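Local coordinates for protein cellulose 1,4-beta-cellobiosidase (Thermobifida fusca, PDB 4JJJ) that probably hydrolyses cellulose to cellobiose, this chain being the family 48 glycoside hydrolase domain of a larger secreted cellulase, at residues 148-153 and 167-172. The protein carries 1 engineered substitution. Sequence-based numbering, arbitrary orientation.
Sequences WLLDVD and DAPAYI. With ZN (zinc ion), chain B; BGC (beta-D-glucopyranose), chain D.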
ATOM      1  N   TRP A 148       5.327  -2.249  -6.821  1.00  4.62           N
ATOM      2  CA  TRP A 148       4.488  -2.730  -5.725  1.00  4.88           C
ATOM      3  C   TRP A 148       4.395  -4.242  -5.557  1.00  5.04           C
ATOM      4  O   TRP A 148       4.036  -4.679  -4.454  1.00  5.38           O
ATOM      5  CB  TRP A 148       3.071  -2.111  -5.806  1.00  4.79           C
ATOM      6  CG  TRP A 148       2.038  -2.906  -6.559  1.00  4.78           C
ATOM      7  CD1 TRP A 148       1.795  -2.950  -7.928  1.00  5.30           C
ATOM      8  CD2 TRP A 148       1.051  -3.791  -5.975  1.00  4.71           C
ATOM      9  NE1 TRP A 148       0.756  -3.781  -8.160  1.00  5.32           N
ATOM     10  CE2 TRP A 148       0.283  -4.333  -7.018  1.00  4.98           C
ATOM     11  CE3 TRP A 148       0.767  -4.196  -4.661  1.00  4.65           C
ATOM     12  CZ2 TRP A 148      -0.792  -5.184  -6.774  1.00  5.34           C
ATOM     13  CZ3 TRP A 148      -0.319  -5.056  -4.420  1.00  5.12           C
ATOM     14  CH2 TRP A 148      -1.089  -5.536  -5.484  1.00  5.09           C
ATOM     15  N   LEU A 149       4.595  -4.976  -6.621  1.00  5.05           N
ATOM     16  CA  LEU A 149       4.194  -6.424  -6.662  1.00  4.99           C
ATOM     17  C   LEU A 149       5.207  -7.225  -7.464  1.00  5.30           C
ATOM     18  O   LEU A 149       5.609  -6.883  -8.628  1.00  5.53           O
ATOM     19  CB  LEU A 149       2.876  -6.621  -7.411  1.00  5.60           C
ATOM     20  CG  LEU A 149       2.178  -7.957  -7.295  1.00  5.82           C
ATOM     21  CD1 LEU A 149       1.762  -8.330  -5.903  1.00  5.82           C
ATOM     22  CD2 LEU A 149       1.080  -7.973  -8.315  1.00  6.18           C
ATOM     23  N   LEU A 150       5.704  -8.294  -6.811  1.00  5.56           N
ATOM     24  CA  LEU A 150       6.565  -9.329  -7.431  1.00  5.43           C
ATOM     25  C   LEU A 150       5.912 -10.665  -7.356  1.00  5.41           C
ATOM     26  O   LEU A 150       5.072 -10.925  -6.483  1.00  5.10           O
ATOM     27  CB  LEU A 150       7.896  -9.442  -6.731  1.00  5.85           C
ATOM     28  CG  LEU A 150       8.780  -8.177  -6.680  1.00  6.58           C
ATOM     29  CD1 LEU A 150       9.950  -8.438  -5.742  1.00  6.58           C
ATOM     30  CD2 LEU A 150       9.300  -7.788  -8.054  1.00  7.50           C
ATOM     31  N   ASP A 151       6.331 -11.559  -8.249  1.00  5.63           N
ATOM     32  CA  ASP A 151       5.988 -12.964  -8.191  1.00  7.04           C
ATOM     33  C   ASP A 151       7.247 -13.733  -7.764  1.00  7.17           C
ATOM     34  O   ASP A 151       8.091 -13.922  -8.587  1.00  7.13           O
ATOM     35  CB  ASP A 151       5.479 -13.420  -9.539  1.00  7.06           C
ATOM     36  CG  ASP A 151       5.074 -14.861  -9.587  1.00  7.80           C
ATOM     37  OD1 ASP A 151       5.138 -15.614  -8.573  1.00  8.24           O
ATOM     38  OD2 ASP A 151       4.456 -15.266 -10.658  1.00  8.83           O
ATOM     39  N   VAL A 152       7.356 -14.024  -6.480  1.00  7.20           N
ATOM     40  CA  VAL A 152       8.627 -14.528  -5.895  1.00  8.15           C
ATOM     41  C   VAL A 152       9.018 -15.963  -6.386  1.00  8.51           C
ATOM     42  O   VAL A 152      10.160 -16.178  -6.664  1.00 10.73           O
ATOM     43  CB  VAL A 152       8.543 -14.452  -4.368  1.00  8.34           C
ATOM     44  CG1 VAL A 152       9.939 -14.880  -3.787  1.00  9.27           C
ATOM     45  CG2 VAL A 152       8.259 -13.055  -3.901  1.00  8.63           C
ATOM     46  N   ASP A 153       8.048 -16.852  -6.453  1.00  9.21           N
ATOM     47  CA  ASP A 153       8.286 -18.230  -6.930  1.00 10.88           C
ATOM     48  C   ASP A 153       7.992 -18.375  -8.414  1.00 11.64           C
ATOM     49  O   ASP A 153       8.034 -19.492  -8.946  1.00 12.70           O
ATOM     50  CB  ASP A 153       7.437 -19.175  -6.124  1.00 11.09           C
ATOM     51  CG  ASP A 153       7.987 -19.406  -4.683  1.00 11.11           C
ATOM     52  OD1 ASP A 153       9.117 -18.997  -4.417  1.00 12.31           O
ATOM     53  OD2 ASP A 153       7.178 -19.938  -3.905  1.00 14.26           O
ATOM     54  N   ASP A 167      15.091 -17.027 -11.883  1.00 14.58           N
ATOM     55  CA  ASP A 167      16.286 -16.568 -11.224  1.00 14.99           C
ATOM     56  C   ASP A 167      16.083 -15.363 -10.295  1.00 14.37           C
ATOM     57  O   ASP A 167      16.915 -15.159  -9.412  1.00 13.81           O
ATOM     58  CB  ASP A 167      17.375 -16.289 -12.261  1.00 17.11           C
ATOM     59  CG  ASP A 167      17.708 -17.551 -13.100  1.00 20.00           C
ATOM     60  OD1 ASP A 167      18.307 -18.464 -12.597  1.00 24.71           O
ATOM     61  OD2 ASP A 167      17.270 -17.606 -14.237  1.00 24.76           O
ATOM     62  N   ALA A 168      15.048 -14.566 -10.507  1.00 12.08           N
ATOM     63  CA  ALA A 168      14.757 -13.433  -9.623  1.00 11.52           C
ATOM     64  C   ALA A 168      13.201 -13.395  -9.569  1.00  9.73           C
ATOM     65  O   ALA A 168      12.523 -13.864 -10.508  1.00 10.30           O
ATOM     66  CB  ALA A 168      15.257 -12.166 -10.191  1.00 11.49           C
ATOM     67  N   PRO A 169      12.624 -12.831  -8.515  1.00  8.78           N
ATOM     68  CA  PRO A 169      11.233 -12.550  -8.560  1.00  8.62           C
ATOM     69  C   PRO A 169      10.805 -11.793  -9.824  1.00  7.81           C
ATOM     70  O   PRO A 169      11.543 -10.848 -10.235  1.00  8.29           O
ATOM     71  CB  PRO A 169      11.052 -11.647  -7.304  1.00  8.54           C
ATOM     72  CG  PRO A 169      12.160 -12.048  -6.338  1.00  9.26           C
ATOM     73  CD  PRO A 169      13.272 -12.277  -7.298  1.00  8.11           C
ATOM     74  N   ALA A 170       9.651 -12.105 -10.418  1.00  7.29           N
ATOM     75  CA  ALA A 170       9.194 -11.376 -11.599  1.00  6.86           C
ATOM     76  C   ALA A 170       8.481 -10.063 -11.247  1.00  6.61           C
ATOM     77  O   ALA A 170       7.642 -10.080 -10.324  1.00  6.66           O
ATOM     78  CB  ALA A 170       8.295 -12.219 -12.432  1.00  7.23           C
ATOM     79  N   TYR A 171       8.709  -9.015 -12.011  1.00  7.64           N
ATOM     80  CA  TYR A 171       7.905  -7.772 -11.824  1.00  6.61           C
ATOM     81  C   TYR A 171       6.628  -7.945 -12.536  1.00  6.41           C
ATOM     82  O   TYR A 171       6.607  -8.139 -13.752  1.00  7.03           O
ATOM     83  CB  TYR A 171       8.701  -6.570 -12.410  1.00  6.63           C
ATOM     84  CG  TYR A 171       9.846  -6.083 -11.598  1.00  7.04           C
ATOM     85  CD1 TYR A 171      11.160  -6.579 -11.797  1.00  6.99           C
ATOM     86  CD2 TYR A 171       9.710  -5.064 -10.655  1.00  6.89           C
ATOM     87  CE1 TYR A 171      12.239  -6.074 -11.041  1.00  7.53           C
ATOM     88  CE2 TYR A 171      10.766  -4.578  -9.909  1.00  7.28           C
ATOM     89  CZ  TYR A 171      12.055  -5.076 -10.103  1.00  7.07           C
ATOM     90  OH  TYR A 171      13.131  -4.555  -9.364  1.00  6.75           O
ATOM     91  N   ILE A 172       5.484  -7.869 -11.829  1.00  6.27           N
ATOM     92  CA  ILE A 172       4.209  -8.090 -12.398  1.00  6.37           C
ATOM     93  C   ILE A 172       3.230  -7.012 -11.911  1.00  6.71           C
ATOM     94  O   ILE A 172       3.526  -6.263 -10.965  1.00  6.53           O
ATOM     95  CB  ILE A 172       3.638  -9.486 -11.982  1.00  6.70           C
ATOM     96  CG1 ILE A 172       3.665  -9.752 -10.493  1.00  6.57           C
ATOM     97  CG2 ILE A 172       4.492 -10.554 -12.697  1.00  7.19           C
ATOM     98  CD1 ILE A 172       2.675 -10.849 -10.118  1.00  7.21           C
TER
HETATM   99 ZN    ZN B 728       5.761 -20.756  -3.488  0.70 14.45          ZN
HETATM  100  C2  BGC D   1      -3.256  -1.289  -4.345  1.00  7.01           C
HETATM  101  C3  BGC D   1      -3.370  -1.343  -5.869  1.00  6.09           C
HETATM  102  C4  BGC D   1      -2.291  -0.499  -6.465  1.00  5.99           C
HETATM  103  C5  BGC D   1      -0.901  -0.854  -6.010  1.00  5.23           C
HETATM  104  C6  BGC D   1       0.201   0.026  -6.587  1.00  4.65           C
HETATM  105  C1  BGC D   1      -1.823  -1.554  -3.979  1.00  5.91           C
HETATM  106  O1  BGC D   1      -1.665  -1.419  -2.557  1.00  5.90           O
HETATM  107  O2  BGC D   1      -4.146  -2.202  -3.668  1.00  8.90           O
HETATM  108  O3  BGC D   1      -4.666  -0.783  -6.201  1.00  6.51           O
HETATM  109  O4  BGC D   1      -2.336  -0.905  -7.879  1.00  5.93           O
HETATM  110  O5  BGC D   1      -0.876  -0.700  -4.581  1.00  5.20           O
HETATM  111  O6  BGC D   1      -0.105   1.415  -6.274  1.00  4.67           O
HETATM  112  O   HOH W   1       5.744 -22.700  -2.543  0.50 26.76           O
HETATM  113  O   HOH W   2       4.333 -20.908  -4.992  1.00 10.92           O
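Leu150 CD2 sits over one face of the Tyr171 ring, 3.9 Å from the ring centroid, in a CH-pi contact offset toward the CD2 side; Tyr219 meets the same tyrosine edge-to-face. The Trp148 indole is covered on both sides: glucose C5 lies 3.5 Å above one face, near its rim, and Leu149 CB backs the centre of the other, while NE1 at the edge hydrogen-bonds to Asn173 OD1. With an alanine at Trp148, the sugar would probably lose this apolar platform, and Leu149 CB and Asn173 OD1 would be left without their partner.

Between the strands, Asp151 N donates a 2.9 Å hydrogen bond to Ala170 O, and Ala170 N one of 3.0 Å back to Asp151 O, the mark of an antiparallel hydrogen-bonded pair. A weak 3.4 Å bond from Ile172 N to Leu149 O follows. Ile172 CG1 stands between backbone N and carbonyl carbon (chi1 51°), which brings CD1 within 3.8 Å of both Leu149 CD2 and Asp151 CB. Leu150 CD1 packs on Pro169 CB. The buried Asp151 OD1 and OD2 accept hydrogen bonds from the backbone N of Val155 and Tyr156.

Asp153 OD2 binds zinc with two waters and His46. The pairing is that of neighbouring central strands in a four-stranded antiparallel sheet, with Trp148, just ahead of strand 149-151, as an aromatic sugar platform of the kind lining cellulase substrate tunnels.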